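Local coordinates for probable adhesion protein (Pseudomonas aeruginosa PAO1, PDB 6R3Z) that probably serves as the solute-binding protein of a metal transport system, capturing ferrous iron and other divalent metal ions such as manganese and nickel, at residues N22-K27 with K139-N144; N109-L114 with L248-Y253; T175-Y180 with F224-F229. All blocks are in the same frame, centred on the assembly; numbering follows the deposited sequence.

Interaction 1: residues N22-K27 with K139-N144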
# COMPACT_ATOMS: atom_id res chain seq x y z
N ASN A 22 3.98 -12.67 -8.58
CA ASN A 22 5.14 -13.38 -8.01
C ASN A 22 4.77 -14.75 -7.46
O ASN A 22 5.56 -15.68 -7.58
CB ASN A 22 5.85 -12.52 -6.99
CG ASN A 22 6.83 -11.60 -7.69
OD1 ASN A 22 7.94 -12.02 -8.04
ND2 ASN A 22 6.43 -10.34 -7.93
N ILE A 23 3.54 -14.89 -6.92
CA ILE A 23 3.05 -16.17 -6.41
C ILE A 23 2.78 -17.17 -7.58
O ILE A 23 3.17 -18.32 -7.48
CB ILE A 23 1.79 -15.99 -5.54
CG1 ILE A 23 2.10 -15.20 -4.23
CG2 ILE A 23 1.15 -17.36 -5.21
CD1 ILE A 23 0.87 -14.61 -3.56
N VAL A 24 2.03 -16.76 -8.61
CA VAL A 24 1.59 -17.68 -9.67
C VAL A 24 2.56 -17.85 -10.84
O VAL A 24 2.50 -18.88 -11.52
CB VAL A 24 0.17 -17.30 -10.20
CG1 VAL A 24 -0.83 -17.19 -9.05
CG2 VAL A 24 0.20 -16.01 -11.03
N GLY A 25 3.37 -16.83 -11.11
CA GLY A 25 4.25 -16.84 -12.27
C GLY A 25 3.42 -17.02 -13.54
O GLY A 25 2.37 -16.39 -13.70
N ASP A 26 3.83 -17.95 -14.40
CA ASP A 26 3.08 -18.20 -15.64
C ASP A 26 1.99 -19.29 -15.49
O ASP A 26 1.42 -19.71 -16.49
CB ASP A 26 4.06 -18.52 -16.79
CG ASP A 26 4.93 -19.75 -16.56
OD1 ASP A 26 4.50 -20.66 -15.79
OD2 ASP A 26 6.02 -19.83 -17.17
N LYS A 27 1.69 -19.74 -14.24
CA LYS A 27 0.72 -20.83 -14.03
C LYS A 27 -0.75 -20.36 -14.00
O LYS A 27 -1.67 -21.18 -14.06
CB LYS A 27 1.07 -21.65 -12.79
CG LYS A 27 2.50 -22.21 -12.89
CD LYS A 27 2.85 -23.19 -11.81
CE LYS A 27 4.21 -23.80 -12.07
NZ LYS A 27 4.16 -24.81 -13.16
N LYS A 139 1.80 -26.57 -4.62
CA LYS A 139 3.21 -26.61 -4.21
C LYS A 139 4.03 -25.46 -4.85
O LYS A 139 4.83 -24.83 -4.17
CB LYS A 139 3.86 -27.97 -4.46
CG LYS A 139 4.87 -28.33 -3.37
CD LYS A 139 6.08 -29.07 -3.91
CE LYS A 139 7.29 -28.85 -3.04
NZ LYS A 139 8.50 -29.51 -3.60
N ALA A 140 3.79 -25.19 -6.14
CA ALA A 140 4.47 -24.10 -6.88
C ALA A 140 4.13 -22.73 -6.26
O ALA A 140 5.04 -21.92 -6.02
CB ALA A 140 4.07 -24.14 -8.34
N TYR A 141 2.84 -22.49 -5.94
CA TYR A 141 2.41 -21.23 -5.32
C TYR A 141 3.12 -21.02 -3.97
O TYR A 141 3.59 -19.92 -3.68
CB TYR A 141 0.88 -21.13 -5.17
CG TYR A 141 0.08 -21.20 -6.46
CD1 TYR A 141 0.67 -20.89 -7.70
CD2 TYR A 141 -1.27 -21.54 -6.45
CE1 TYR A 141 -0.08 -20.91 -8.88
CE2 TYR A 141 -2.02 -21.59 -7.63
CZ TYR A 141 -1.43 -21.26 -8.84
OH TYR A 141 -2.16 -21.37 -9.99
N THR A 142 3.22 -22.08 -3.16
CA THR A 142 3.88 -22.05 -1.86
C THR A 142 5.36 -21.74 -2.03
O THR A 142 5.89 -20.86 -1.34
CB THR A 142 3.59 -23.35 -1.08
OG1 THR A 142 2.18 -23.40 -0.84
CG2 THR A 142 4.34 -23.43 0.26
N ARG A 143 6.03 -22.46 -2.96
CA ARG A 143 7.45 -22.27 -3.25
C ARG A 143 7.74 -20.81 -3.68
O ARG A 143 8.65 -20.17 -3.15
CB ARG A 143 7.89 -23.26 -4.33
CG ARG A 143 9.39 -23.32 -4.57
CD ARG A 143 9.74 -24.49 -5.49
NE ARG A 143 9.06 -24.40 -6.79
CZ ARG A 143 8.21 -25.31 -7.27
NH1 ARG A 143 7.93 -26.41 -6.57
NH2 ARG A 143 7.64 -25.13 -8.45
N ASN A 144 6.92 -20.29 -4.61
CA ASN A 144 7.05 -18.93 -5.14
C ASN A 144 6.81 -17.89 -4.05
O ASN A 144 7.56 -16.91 -3.97
CB ASN A 144 6.11 -18.72 -6.32
CG ASN A 144 6.46 -19.51 -7.56
OD1 ASN A 144 7.59 -20.03 -7.73
ND2 ASN A 144 5.51 -19.64 -8.46
O HOH W 1 5.05 -20.45 -11.21
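The ring of Y141 lies along the backbone of I23 and V24, its CE1 3.7 Å from V24 CA. V24 adds its CG1 methyl off-centre over the ring, 4.3 Å from the centroid, a CH-pi contact for which a flat, polarisable phenol suits well. CG1 stands beside V24's own backbone N (chi1 -54°), which turns this branch to the ring. At the root of the tyrosine, the CG2 branch of I23 meets Y141 CB at 3.8 Å, the two side chains crossing at about a right angle. The phenol OH has a weak hydrogen bond to D134.

One turn further along helix 138-160, N144 supplies the polar part. Its ND2 donates to I23 O over 2.9 Å, nearly straight at 162°; the oxygen lies in the plane of the asparagine amide, whereas the donor stands well above the carbonyl plane. The same ND2 donates to a water that in turn donates to V24 O, so one amide serves two carbonyls of the last helical turn; just after it G25 leaves helical angles with positive phi, which favours glycine. Beyond the turn, K27 lays its aliphatic chain against A140, CE to CB 3.7 Å; a small alanine lets the methylenes come close, and the bend at chi4 (-75°) carries NZ off.

I126, A127 and L130 of helix 116-133 complete the apolar side. The contact packs the C-terminal end of helix 14-24, in the first lobe, on helix 138-160, the long interlobe helix characteristic of the solute-binding protein 9 family.

Interaction 2: residues N109-L114 with L248-Y253. With NI (nickel (II) ion), chain B.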
# COMPACT_ATOMS: atom_id res chain seq x y z
N ASN A 109 -6.46 1.42 9.84
CA ASN A 109 -5.66 1.88 8.71
C ASN A 109 -5.62 0.76 7.63
O ASN A 109 -5.10 -0.32 7.90
CB ASN A 109 -4.25 2.31 9.14
CG ASN A 109 -3.52 3.07 8.04
OD1 ASN A 109 -3.59 2.72 6.84
ND2 ASN A 109 -2.79 4.12 8.41
N PRO A 110 -6.14 1.00 6.42
CA PRO A 110 -6.17 -0.07 5.41
C PRO A 110 -4.89 -0.28 4.59
O PRO A 110 -4.88 -1.16 3.73
CB PRO A 110 -7.34 0.35 4.52
CG PRO A 110 -7.30 1.85 4.55
CD PRO A 110 -6.80 2.24 5.92
N HIS A 111 -3.85 0.55 4.81
CA HIS A 111 -2.59 0.51 4.03
C HIS A 111 -1.59 -0.57 4.48
O HIS A 111 -0.39 -0.30 4.57
CB HIS A 111 -1.93 1.90 4.01
CG HIS A 111 -2.80 2.97 3.45
ND1 HIS A 111 -3.66 3.69 4.26
CD2 HIS A 111 -2.89 3.44 2.18
CE1 HIS A 111 -4.26 4.56 3.46
NE2 HIS A 111 -3.84 4.43 2.19
N THR A 112 -2.11 -1.78 4.77
CA THR A 112 -1.28 -2.92 5.24
C THR A 112 -0.22 -3.31 4.20
O THR A 112 0.87 -3.79 4.57
CB THR A 112 -2.18 -4.12 5.55
OG1 THR A 112 -2.83 -4.53 4.33
CG2 THR A 112 -3.22 -3.83 6.65
N PHE A 113 -0.52 -3.06 2.89
CA PHE A 113 0.43 -3.37 1.80
C PHE A 113 1.70 -2.51 1.86
O PHE A 113 2.69 -2.87 1.24
CB PHE A 113 -0.23 -3.26 0.42
CG PHE A 113 -1.08 -2.02 0.24
CD1 PHE A 113 -0.52 -0.85 -0.26
CD2 PHE A 113 -2.43 -2.03 0.57
CE1 PHE A 113 -1.31 0.29 -0.45
CE2 PHE A 113 -3.22 -0.88 0.40
CZ PHE A 113 -2.64 0.28 -0.09
N LEU A 114 1.70 -1.40 2.62
CA LEU A 114 2.91 -0.59 2.74
C LEU A 114 3.69 -0.97 4.00
O LEU A 114 4.02 -0.13 4.82
CB LEU A 114 2.63 0.92 2.62
CG LEU A 114 1.97 1.35 1.30
CD1 LEU A 114 1.45 2.77 1.38
CD2 LEU A 114 2.90 1.18 0.11
N LEU A 248 7.02 9.97 -0.64
CA LEU A 248 6.85 8.53 -0.66
C LEU A 248 5.81 8.10 -1.69
O LEU A 248 4.95 8.89 -2.09
CB LEU A 248 6.46 8.01 0.74
CG LEU A 248 7.44 8.27 1.90
CD1 LEU A 248 6.83 7.81 3.21
CD2 LEU A 248 8.82 7.58 1.68
N SER A 249 5.90 6.83 -2.08
CA SER A 249 5.00 6.22 -3.03
C SER A 249 3.94 5.36 -2.33
O SER A 249 4.28 4.48 -1.55
CB SER A 249 5.76 5.38 -4.05
OG SER A 249 4.86 4.76 -4.94
N HIS A 250 2.67 5.57 -2.71
CA HIS A 250 1.54 4.75 -2.25
C HIS A 250 1.50 3.46 -3.15
O HIS A 250 0.64 2.60 -2.96
CB HIS A 250 0.25 5.58 -2.49
CG HIS A 250 -1.00 5.10 -1.81
ND1 HIS A 250 -1.63 3.90 -2.18
CD2 HIS A 250 -1.81 5.76 -0.94
CE1 HIS A 250 -2.76 3.86 -1.48
NE2 HIS A 250 -2.90 4.94 -0.71
N ILE A 251 2.41 3.38 -4.17
CA ILE A 251 2.50 2.25 -5.14
C ILE A 251 1.10 2.14 -5.83
O ILE A 251 0.41 1.11 -5.75
CB ILE A 251 3.03 0.94 -4.49
CG1 ILE A 251 4.25 1.25 -3.55
CG2 ILE A 251 3.37 -0.10 -5.61
CD1 ILE A 251 4.87 0.07 -2.76
N SER A 252 0.65 3.27 -6.42
CA SER A 252 -0.69 3.34 -7.00
C SER A 252 -0.71 4.03 -8.36
O SER A 252 -1.80 4.21 -8.91
CB SER A 252 -1.60 4.12 -6.05
OG SER A 252 -1.23 5.49 -6.04
N TYR A 253 0.45 4.43 -8.90
CA TYR A 253 0.52 5.17 -10.17
C TYR A 253 1.12 4.38 -11.32
O TYR A 253 2.16 3.77 -11.15
CB TYR A 253 1.37 6.44 -9.94
CG TYR A 253 1.32 7.42 -11.10
CD1 TYR A 253 0.29 8.35 -11.21
CD2 TYR A 253 2.30 7.40 -12.09
CE1 TYR A 253 0.23 9.23 -12.28
CE2 TYR A 253 2.24 8.28 -13.18
CZ TYR A 253 1.20 9.19 -13.27
OH TYR A 253 1.14 10.09 -14.31
NI NI B . -4.73 5.41 0.43
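Two irregular loops face each other here, each following an outermost strand, 84-86 or 244-248, of one of the two parallel sheets, and their nearest CA atoms, those of L114 and H250, are 7.4 Å apart. Together they supply two histidines to the six-histidine metal site of this solute-binding protein. H111 to L114 form a type I beta turn, overlapping at H111 with an Asx turn in which N109 OD1 accepts from H111 N; in the other loop S249 OG accepts from I251 N, an ST turn, while its strongest polar partner is E264, outside the loop.

H111 and H250 meet through the nickel ion, each binding it by NE2 at 2.2 Å. Imidazole suits this place because NE2 offers a lone pair to the metal while ND1 can serve another partner. The two NE2 atoms are 3.1 Å apart because they share the ion, not a hydrogen bond. The ring planes stand at 80°. H250 reaches the metal with CG anti to its backbone N (chi1 -166°). H41, H66, H177 and H199 complete the coordination.

Behind the ligands, F113 presents its edge to H250, CZ lying 3.8 Å from CE1, with the planes at 47°; its bulky apolar ring is backed by P15 and Y19 of helix 14-24. L114 and I251 run antiparallel alongside each other, their CD2 and CD1 methyls 3.7 Å apart, beside the carbonyls of S249 and H250.

The rotation of H111 is fixed from its second nitrogen: ND1 donates in the ring plane to N109 OD1 at 2.8 Å, the same oxygen that holds the backbone N of H111.

Interaction 3: residues T175-Y180 with F224-F229. With NI (nickel (II) ion), chain B.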
# COMPACT_ATOMS: atom_id res chain seq x y z
N THR A 175 2.68 13.05 7.86
CA THR A 175 2.48 12.58 6.49
C THR A 175 1.26 13.32 5.92
O THR A 175 0.39 13.73 6.69
CB THR A 175 2.32 11.05 6.36
OG1 THR A 175 1.05 10.61 6.87
CG2 THR A 175 3.49 10.26 6.99
N ILE A 176 1.19 13.46 4.59
CA ILE A 176 -0.00 14.10 3.97
C ILE A 176 -1.15 13.07 3.96
O ILE A 176 -2.24 13.34 4.48
CB ILE A 176 0.32 14.59 2.52
CG1 ILE A 176 1.38 15.73 2.49
CG2 ILE A 176 -0.98 15.02 1.77
CD1 ILE A 176 1.03 17.02 3.21
N HIS A 177 -0.89 11.88 3.36
CA HIS A 177 -1.82 10.75 3.25
C HIS A 177 -1.56 9.81 4.42
O HIS A 177 -0.40 9.64 4.80
CB HIS A 177 -1.63 10.04 1.90
CG HIS A 177 -2.73 9.11 1.50
ND1 HIS A 177 -3.86 9.58 0.82
CD2 HIS A 177 -2.81 7.76 1.59
CE1 HIS A 177 -4.58 8.50 0.55
NE2 HIS A 177 -3.97 7.39 0.96
N GLY A 178 -2.61 9.22 5.00
CA GLY A 178 -2.44 8.31 6.15
C GLY A 178 -2.00 6.90 5.75
O GLY A 178 -2.53 5.92 6.26
N ALA A 179 -1.02 6.80 4.84
CA ALA A 179 -0.58 5.53 4.25
C ALA A 179 0.62 4.85 4.90
O ALA A 179 0.90 3.70 4.54
CB ALA A 179 -0.25 5.77 2.78
N TYR A 180 1.38 5.57 5.76
CA TYR A 180 2.70 5.09 6.19
C TYR A 180 2.87 4.66 7.64
O TYR A 180 4.00 4.41 8.07
CB TYR A 180 3.73 6.18 5.82
CG TYR A 180 3.62 6.54 4.35
CD1 TYR A 180 3.95 5.61 3.37
CD2 TYR A 180 2.99 7.71 3.95
CE1 TYR A 180 3.78 5.89 2.01
CE2 TYR A 180 2.80 8.01 2.59
CZ TYR A 180 3.17 7.08 1.63
OH TYR A 180 2.99 7.34 0.29
N PHE A 224 6.30 13.60 5.08
CA PHE A 224 6.33 12.72 3.92
C PHE A 224 5.10 12.99 3.07
O PHE A 224 3.97 12.74 3.52
CB PHE A 224 6.42 11.24 4.30
CG PHE A 224 7.68 10.86 5.04
CD1 PHE A 224 8.89 10.73 4.37
CD2 PHE A 224 7.66 10.65 6.42
CE1 PHE A 224 10.06 10.39 5.06
CE2 PHE A 224 8.84 10.33 7.11
CZ PHE A 224 10.03 10.17 6.42
N SER A 225 5.32 13.55 1.87
CA SER A 225 4.24 13.85 0.92
C SER A 225 4.06 12.72 -0.12
O SER A 225 4.80 11.74 -0.11
CB SER A 225 4.46 15.21 0.25
OG SER A 225 5.60 15.19 -0.60
N GLU A 226 3.05 12.86 -0.99
CA GLU A 226 2.74 11.86 -2.01
C GLU A 226 3.40 12.11 -3.35
O GLU A 226 3.20 13.17 -3.94
CB GLU A 226 1.20 11.79 -2.24
CG GLU A 226 0.41 11.24 -1.05
CD GLU A 226 0.81 9.82 -0.75
OE1 GLU A 226 0.41 8.91 -1.52
OE2 GLU A 226 1.59 9.63 0.20
N ILE A 227 4.08 11.09 -3.88
CA ILE A 227 4.62 11.16 -5.23
C ILE A 227 3.47 10.88 -6.25
O ILE A 227 3.40 11.54 -7.29
CB ILE A 227 5.77 10.12 -5.45
CG1 ILE A 227 6.96 10.37 -4.49
CG2 ILE A 227 6.24 10.12 -6.91
CD1 ILE A 227 7.99 9.18 -4.38
N ASP A 228 2.60 9.88 -5.94
CA ASP A 228 1.59 9.35 -6.86
C ASP A 228 0.55 10.35 -7.34
O ASP A 228 0.51 10.64 -8.53
CB ASP A 228 0.92 8.11 -6.26
CG ASP A 228 1.82 6.89 -6.29
OD1 ASP A 228 2.95 6.99 -6.87
OD2 ASP A 228 1.43 5.85 -5.72
N PHE A 229 -0.29 10.84 -6.46
CA PHE A 229 -1.32 11.82 -6.88
C PHE A 229 -1.13 13.01 -5.94
O PHE A 229 -1.75 13.08 -4.87
CB PHE A 229 -2.73 11.18 -6.84
CG PHE A 229 -2.90 10.10 -7.88
CD1 PHE A 229 -3.28 10.41 -9.18
CD2 PHE A 229 -2.63 8.76 -7.57
CE1 PHE A 229 -3.42 9.41 -10.15
CE2 PHE A 229 -2.77 7.76 -8.54
CZ PHE A 229 -3.17 8.09 -9.82
NI NI B . -4.73 5.41 0.43
O HOH W 2 1.76 11.46 2.20
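Y180 OH donates to E226 OE2 over 2.7 Å, reaching the syn lone pair of the carboxylate. The oxygen lies at the edge of the tyrosine ring, near its plane, with the ring and carboxylate planes 37° apart. The bend of the glutamate at chi2 (-62°) turns its carboxylate toward Y180. A water also donates to OE2 and to F224 O while accepting from H177 N, so OE2 receives two hydrogen bonds.

F224 O takes a further bond from I176 N at 3.1 Å, beside the parallel bridge that pairs T175 with F224. T175 OG1 donates to H177 O, bracing the turn that leaves the strand. H177 CB packs against the carboxylate carbon CD of E226 at 3.6 Å, and I176 CG1 rests on S225, whose small side chain admits the branched isoleucine. A179 CB covers one face of the Y180 ring, 3.7 Å above its plane and over its centre.

H177 binds the nickel ion through NE2. The E226 carboxylate, held by the tyrosine, is linked through the water to H177 N and touches H177 CB, a second-shell arrangement whose negative charge would probably favour a cation nearby.

How the interactions relate
Interactions 2 and 3 belong to one site: their centres are 9 Å apart, and H111, H250 and H177 all bind the same nickel ion. Two probable hydrogen bonds join them directly, S252 OG to D228 OD2 at 2.7 Å and N109 ND2 to G178 O at 2.8 Å. N109 thus connects the loops of two histidine ligands. Along the chain, 175-180 with 224-229 is nested within the loop closed by 109-114 with 248-253. Interaction 1 is remote, its nearest atoms about 11 Å from interaction 2 and about 17 Å from interaction 3. Even so, helix 14-24, whose C-terminal end is held there, also packs by its other end on the 109-114 loop.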